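Local coordinates for SAR-endolysin (Enterobacteria phage P1, PDB 1XJU), which degrades the host cell-wall peptidoglycan as a signal-arrest-release lysozyme, helping to lyse the bacterium and release mature phage particles, at residues K111-K115 and G116-N120; K145-Q148 and L149-G153. All coordinates share one frame; numbering follows the deposited sequence.

Contact 1 of 2, residues K111-K115 and G116-N120; sequences KWAQK and GEWVN. With SO4 (sulfate ion), chain D.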
loop_
_atom_site.group_PDB
_atom_site.type_symbol
_atom_site.label_atom_id
_atom_site.label_comp_id
_atom_site.label_asym_id
_atom_site.label_seq_id
_atom_site.Cartn_x
_atom_site.Cartn_y
_atom_site.Cartn_z
ATOM N N LYS A 111 -3.113 -13.257 -4.617
ATOM C CA LYS A 111 -3.087 -14.710 -4.796
ATOM C C LYS A 111 -2.201 -15.363 -3.734
ATOM O O LYS A 111 -2.586 -16.349 -3.119
ATOM C CB LYS A 111 -2.588 -15.055 -6.185
ATOM C CG LYS A 111 -3.632 -14.850 -7.234
ATOM C CD LYS A 111 -3.173 -15.362 -8.559
ATOM C CE LYS A 111 -4.174 -15.056 -9.665
ATOM N NZ LYS A 111 -5.443 -15.754 -9.520
ATOM N N TRP A 112 -0.990 -14.849 -3.571
ATOM C CA TRP A 112 -0.081 -15.445 -2.621
ATOM C C TRP A 112 -0.503 -15.245 -1.196
ATOM O O TRP A 112 -0.356 -16.153 -0.371
ATOM C CB TRP A 112 1.347 -14.964 -2.868
ATOM C CG TRP A 112 1.946 -15.447 -4.137
ATOM C CD1 TRP A 112 2.447 -14.694 -5.121
ATOM C CD2 TRP A 112 2.158 -16.809 -4.531
ATOM N NE1 TRP A 112 2.978 -15.489 -6.125
ATOM C CE2 TRP A 112 2.828 -16.794 -5.763
ATOM C CE3 TRP A 112 1.906 -18.043 -3.943
ATOM C CZ2 TRP A 112 3.154 -17.961 -6.448
ATOM C CZ3 TRP A 112 2.286 -19.214 -4.627
ATOM C CH2 TRP A 112 2.903 -19.139 -5.840
ATOM N N ALA A 113 -1.048 -14.071 -0.867
ATOM C CA ALA A 113 -1.549 -13.858 0.495
ATOM C C ALA A 113 -2.662 -14.864 0.826
ATOM O O ALA A 113 -2.688 -15.401 1.924
ATOM C CB ALA A 113 -2.103 -12.435 0.598
ATOM N N GLN A 114 -3.539 -15.138 -0.124
ATOM C CA GLN A 114 -4.617 -16.065 0.126
ATOM C C GLN A 114 -4.127 -17.490 0.365
ATOM O O GLN A 114 -4.830 -18.277 0.990
ATOM C CB GLN A 114 -5.627 -16.009 -0.975
ATOM C CG GLN A 114 -6.444 -14.721 -0.987
ATOM C CD GLN A 114 -7.375 -14.637 0.163
ATOM O OE1 GLN A 114 -7.950 -15.655 0.549
ATOM N NE2 GLN A 114 -7.544 -13.458 0.739
ATOM N N LYS A 115 -2.942 -17.808 -0.129
ATOM C CA LYS A 115 -2.314 -19.082 0.111
ATOM C C LYS A 115 -1.400 -19.074 1.318
ATOM O O LYS A 115 -0.748 -20.099 1.571
ATOM C CB LYS A 115 -1.560 -19.513 -1.148
ATOM C CG LYS A 115 -2.465 -19.813 -2.354
ATOM C CD LYS A 115 -1.660 -19.957 -3.634
ATOM C CE LYS A 115 -2.471 -20.236 -4.882
ATOM N NZ LYS A 115 -1.592 -20.436 -6.079
ATOM N N GLY A 116 -1.260 -17.963 2.047
ATOM C CA GLY A 116 -0.365 -17.911 3.207
ATOM C C GLY A 116 1.095 -17.984 2.830
ATOM O O GLY A 116 1.944 -18.286 3.677
ATOM N N GLU A 117 1.401 -17.676 1.573
ATOM C CA GLU A 117 2.760 -17.742 1.045
ATOM C C GLU A 117 3.424 -16.389 1.180
ATOM O O GLU A 117 3.492 -15.620 0.215
ATOM C CB GLU A 117 2.709 -18.210 -0.402
ATOM C CG GLU A 117 2.218 -19.650 -0.572
ATOM C CD GLU A 117 3.230 -20.665 -0.124
ATOM O OE1 GLU A 117 4.421 -20.326 0.119
ATOM O OE2 GLU A 117 2.803 -21.812 -0.045
ATOM N N TRP A 118 3.840 -16.088 2.381
ATOM C CA TRP A 118 4.185 -14.720 2.686
ATOM C C TRP A 118 5.441 -14.274 1.947
ATOM O O TRP A 118 5.513 -13.107 1.521
ATOM C CB TRP A 118 4.337 -14.504 4.171
ATOM C CG TRP A 118 3.239 -15.056 4.980
ATOM C CD1 TRP A 118 3.423 -15.870 6.086
ATOM C CD2 TRP A 118 1.811 -14.862 4.876
ATOM N NE1 TRP A 118 2.218 -16.205 6.615
ATOM C CE2 TRP A 118 1.210 -15.598 5.909
ATOM C CE3 TRP A 118 0.975 -14.167 4.008
ATOM C CZ2 TRP A 118 -0.171 -15.653 6.080
ATOM C CZ3 TRP A 118 -0.384 -14.234 4.190
ATOM C CH2 TRP A 118 -0.957 -14.926 5.236
ATOM N N VAL A 119 6.448 -15.122 1.793
ATOM C CA VAL A 119 7.608 -14.731 1.022
ATOM C C VAL A 119 7.220 -14.313 -0.404
ATOM O O VAL A 119 7.624 -13.253 -0.883
ATOM C CB VAL A 119 8.707 -15.836 0.992
ATOM C CG1 VAL A 119 9.754 -15.513 -0.041
ATOM C CG2 VAL A 119 9.295 -15.965 2.363
ATOM N N ASN A 120 6.425 -15.136 -1.055
ATOM C CA ASN A 120 6.048 -14.802 -2.409
ATOM C C ASN A 120 5.223 -13.499 -2.452
ATOM O O ASN A 120 5.369 -12.662 -3.370
ATOM C CB ASN A 120 5.237 -15.921 -3.061
ATOM C CG ASN A 120 6.027 -17.198 -3.233
ATOM O OD1 ASN A 120 7.282 -17.164 -3.258
ATOM N ND2 ASN A 120 5.312 -18.323 -3.478
HETATM S S SO4 D . -7.086 -14.405 -12.542
HETATM O O1 SO4 D . -8.087 -14.724 -13.513
HETATM O O2 SO4 D . -7.577 -13.324 -11.675
HETATM O O3 SO4 D . -5.841 -14.052 -13.208
HETATM O O4 SO4 D . -6.804 -15.653 -11.848
HETATM O O HOH W 1 1.241 -21.877 2.678
#
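With CG anti to the carbonyl carbon in both residues (chi1 -68° in Trp112, similar in Asn120), the indole of Trp112 and the amide of Asn120 meet across the turn. Asn120 CB stands over the five-membered ring, 3.5 Å from its centroid and only 9° off the normal, a CH-pi contact. Farther out, Asn120 ND2 lies over the face of the six-membered ring, offset toward its rim, 3.4 Å from Trp112 CZ3, with the amide plane inclined 64° to the ring. Glu117 CB approaches Trp112 CE3 obliquely at 3.6 Å.

The backbone that permits this is a Schellman motif. Gly116, with positive phi, donates from N to Ala113 O (2.9 Å), while Glu117 N bonds to Trp112 O at 3.0 Å. Glu117 occupies the N-cap of the next helix, and a water donates to Lys115 O and, weakly, to Glu117 OE2. Trp118 CZ3 comes back to 3.4 Å from Ala113 O.

At the far end, Lys111 NZ hydrogen-bonds to O4 of a sulfate ion (2.7 Å), probably from the crystallisation liquor, and forms a salt bridge with Glu106 of strand 103-106. The turn joins helix 108-114 to helix 118-123, whose Met121 touches Trp112 and Ala113.

Contact 2 of 2, residues K145-Q148 and L149-G153; sequences KERQ and LCLTG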
loop_
_atom_site.group_PDB
_atom_site.type_symbol
_atom_site.label_atom_id
_atom_site.label_comp_id
_atom_site.label_asym_id
_atom_site.label_seq_id
_atom_site.Cartn_x
_atom_site.Cartn_y
_atom_site.Cartn_z
ATOM N N LYS A 145 11.593 -1.110 0.304
ATOM C CA LYS A 145 11.772 -1.029 1.722
ATOM C C LYS A 145 10.691 -1.829 2.485
ATOM O O LYS A 145 10.987 -2.558 3.449
ATOM C CB LYS A 145 11.754 0.419 2.211
ATOM C CG LYS A 145 12.945 1.207 1.784
ATOM C CD LYS A 145 12.904 2.622 2.213
ATOM C CE LYS A 145 14.142 3.343 1.689
ATOM N NZ LYS A 145 15.444 2.876 2.231
ATOM N N GLU A 146 9.451 -1.753 2.052
ATOM C CA GLU A 146 8.428 -2.605 2.620
ATOM C C GLU A 146 8.759 -4.073 2.433
ATOM O O GLU A 146 8.559 -4.873 3.382
ATOM C CB GLU A 146 7.049 -2.287 1.991
ATOM C CG GLU A 146 6.469 -0.936 2.345
ATOM C CD GLU A 146 5.332 -0.565 1.447
ATOM O OE1 GLU A 146 4.736 0.555 1.706
ATOM O OE2 GLU A 146 5.098 -1.254 0.456
ATOM N N ARG A 147 9.244 -4.464 1.278
ATOM C CA ARG A 147 9.582 -5.857 1.014
ATOM C C ARG A 147 10.642 -6.359 1.972
ATOM O O ARG A 147 10.524 -7.460 2.485
ATOM C CB ARG A 147 10.001 -6.026 -0.429
ATOM C CG ARG A 147 10.625 -7.366 -0.773
ATOM C CD ARG A 147 11.162 -7.441 -2.174
ATOM N NE ARG A 147 12.416 -6.675 -2.263
ATOM C CZ ARG A 147 12.989 -6.264 -3.413
ATOM N NH1 ARG A 147 14.075 -5.499 -3.356
ATOM N NH2 ARG A 147 12.485 -6.575 -4.607
ATOM N N GLN A 148 11.652 -5.567 2.242
ATOM C CA GLN A 148 12.678 -6.020 3.166
ATOM C C GLN A 148 12.150 -6.178 4.565
ATOM O O GLN A 148 12.551 -7.160 5.243
ATOM C CB GLN A 148 13.865 -5.114 3.085
ATOM C CG GLN A 148 14.566 -5.204 1.686
ATOM C CD GLN A 148 14.764 -6.669 1.111
ATOM O OE1 GLN A 148 14.118 -7.049 0.117
ATOM N NE2 GLN A 148 15.635 -7.469 1.750
ATOM N N LEU A 149 11.288 -5.285 5.013
ATOM C CA LEU A 149 10.635 -5.500 6.287
ATOM C C LEU A 149 9.813 -6.791 6.280
ATOM O O LEU A 149 9.936 -7.632 7.172
ATOM C CB LEU A 149 9.734 -4.322 6.647
ATOM C CG LEU A 149 8.859 -4.536 7.868
ATOM C CD1 LEU A 149 9.691 -4.815 9.128
ATOM C CD2 LEU A 149 7.968 -3.295 8.098
ATOM N N CYS A 150 9.005 -6.943 5.241
ATOM C CA CYS A 150 8.097 -8.058 5.087
ATOM C C CYS A 150 8.822 -9.391 5.216
ATOM O O CYS A 150 8.323 -10.323 5.856
ATOM C CB CYS A 150 7.455 -7.866 3.708
ATOM S SG CYS A 150 5.998 -8.846 3.295
ATOM N N LEU A 151 9.997 -9.493 4.603
ATOM C CA LEU A 151 10.750 -10.743 4.540
ATOM C C LEU A 151 11.519 -11.015 5.807
ATOM O O LEU A 151 12.046 -12.145 5.967
ATOM C CB LEU A 151 11.747 -10.691 3.396
ATOM C CG LEU A 151 11.156 -10.684 1.997
ATOM C CD1 LEU A 151 12.218 -10.342 0.968
ATOM C CD2 LEU A 151 10.546 -12.024 1.739
ATOM N N THR A 152 11.632 -10.061 6.715
ATOM C CA THR A 152 12.481 -10.246 7.904
ATOM C C THR A 152 11.859 -11.285 8.826
ATOM O O THR A 152 10.724 -11.134 9.309
ATOM C CB THR A 152 12.627 -8.929 8.621
ATOM O OG1 THR A 152 13.309 -7.985 7.764
ATOM C CG2 THR A 152 13.461 -9.038 9.903
ATOM N N GLY A 153 12.619 -12.345 9.068
ATOM C CA GLY A 153 12.153 -13.537 9.795
ATOM C C GLY A 153 11.633 -14.662 8.941
ATOM O O GLY A 153 11.382 -15.772 9.436
#
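Arg147 and Leu151, one helical turn apart, lie side by side and point the same way. In Leu151, CB sits 3.6 Å from Arg147 O and CG passes the same oxygen at 3.3 Å. The chi1 of -68°, with CG beside the backbone N, explains this approach, since that N is itself bonded to Arg147 O. CD1 ends 3.8 Å from Arg147 CG, on the aliphatic part of the arginine, and 3.9 Å from Gln148 OE1; CD2, the other methyl, faces helix 118-123. Gln148 OE1 also accepts a bond from Arg147 NE in its carbonyl plane, although it lies 25° out of the guanidinium plane.

Leu149 N bonds to Lys145 O with an N-H...O angle of 170°, and Cys150 N to Glu146 O at 2.8 Å. In the last turn of helix 137-151, Thr152 OG1 donates to Gln148 O at 2.8 Å. Cys150 forms a disulfide with Cys122, and buried Glu146 makes salt bridges to Arg142 and Arg143 and a hydrogen bond to Ser83.

A side-chain hydroxyl thus takes up a late carbonyl. The Arg147-Gln148 bond probably restrains both polar chains, and the arginines around Glu146 would be expected to stabilise its charged form.

The two contacts follow one another in sequence, with centres about 14 Å apart, and meet directly where Val119 CG1 of contact 1 packs against Leu151 CD2 of contact 2 at 4.0 Å. A covalent tie runs close by: the Cys122-Cys150 disulfide joins helix 118-123, which contact 1 begins, to the last turn of helix 137-151, in contact 2. Leu151 also touches Cys122 and Asn123, so apolar packing and disulfide connect the same two helices. Both contacts lie away from the catalytic Cys23 and the probable catalytic Glu14. The sulfate, also bonded to Arg101 and Glu106 N, is no evidence of a substrate site. Their evident relation is therefore architectural, within the phage lysozyme fold.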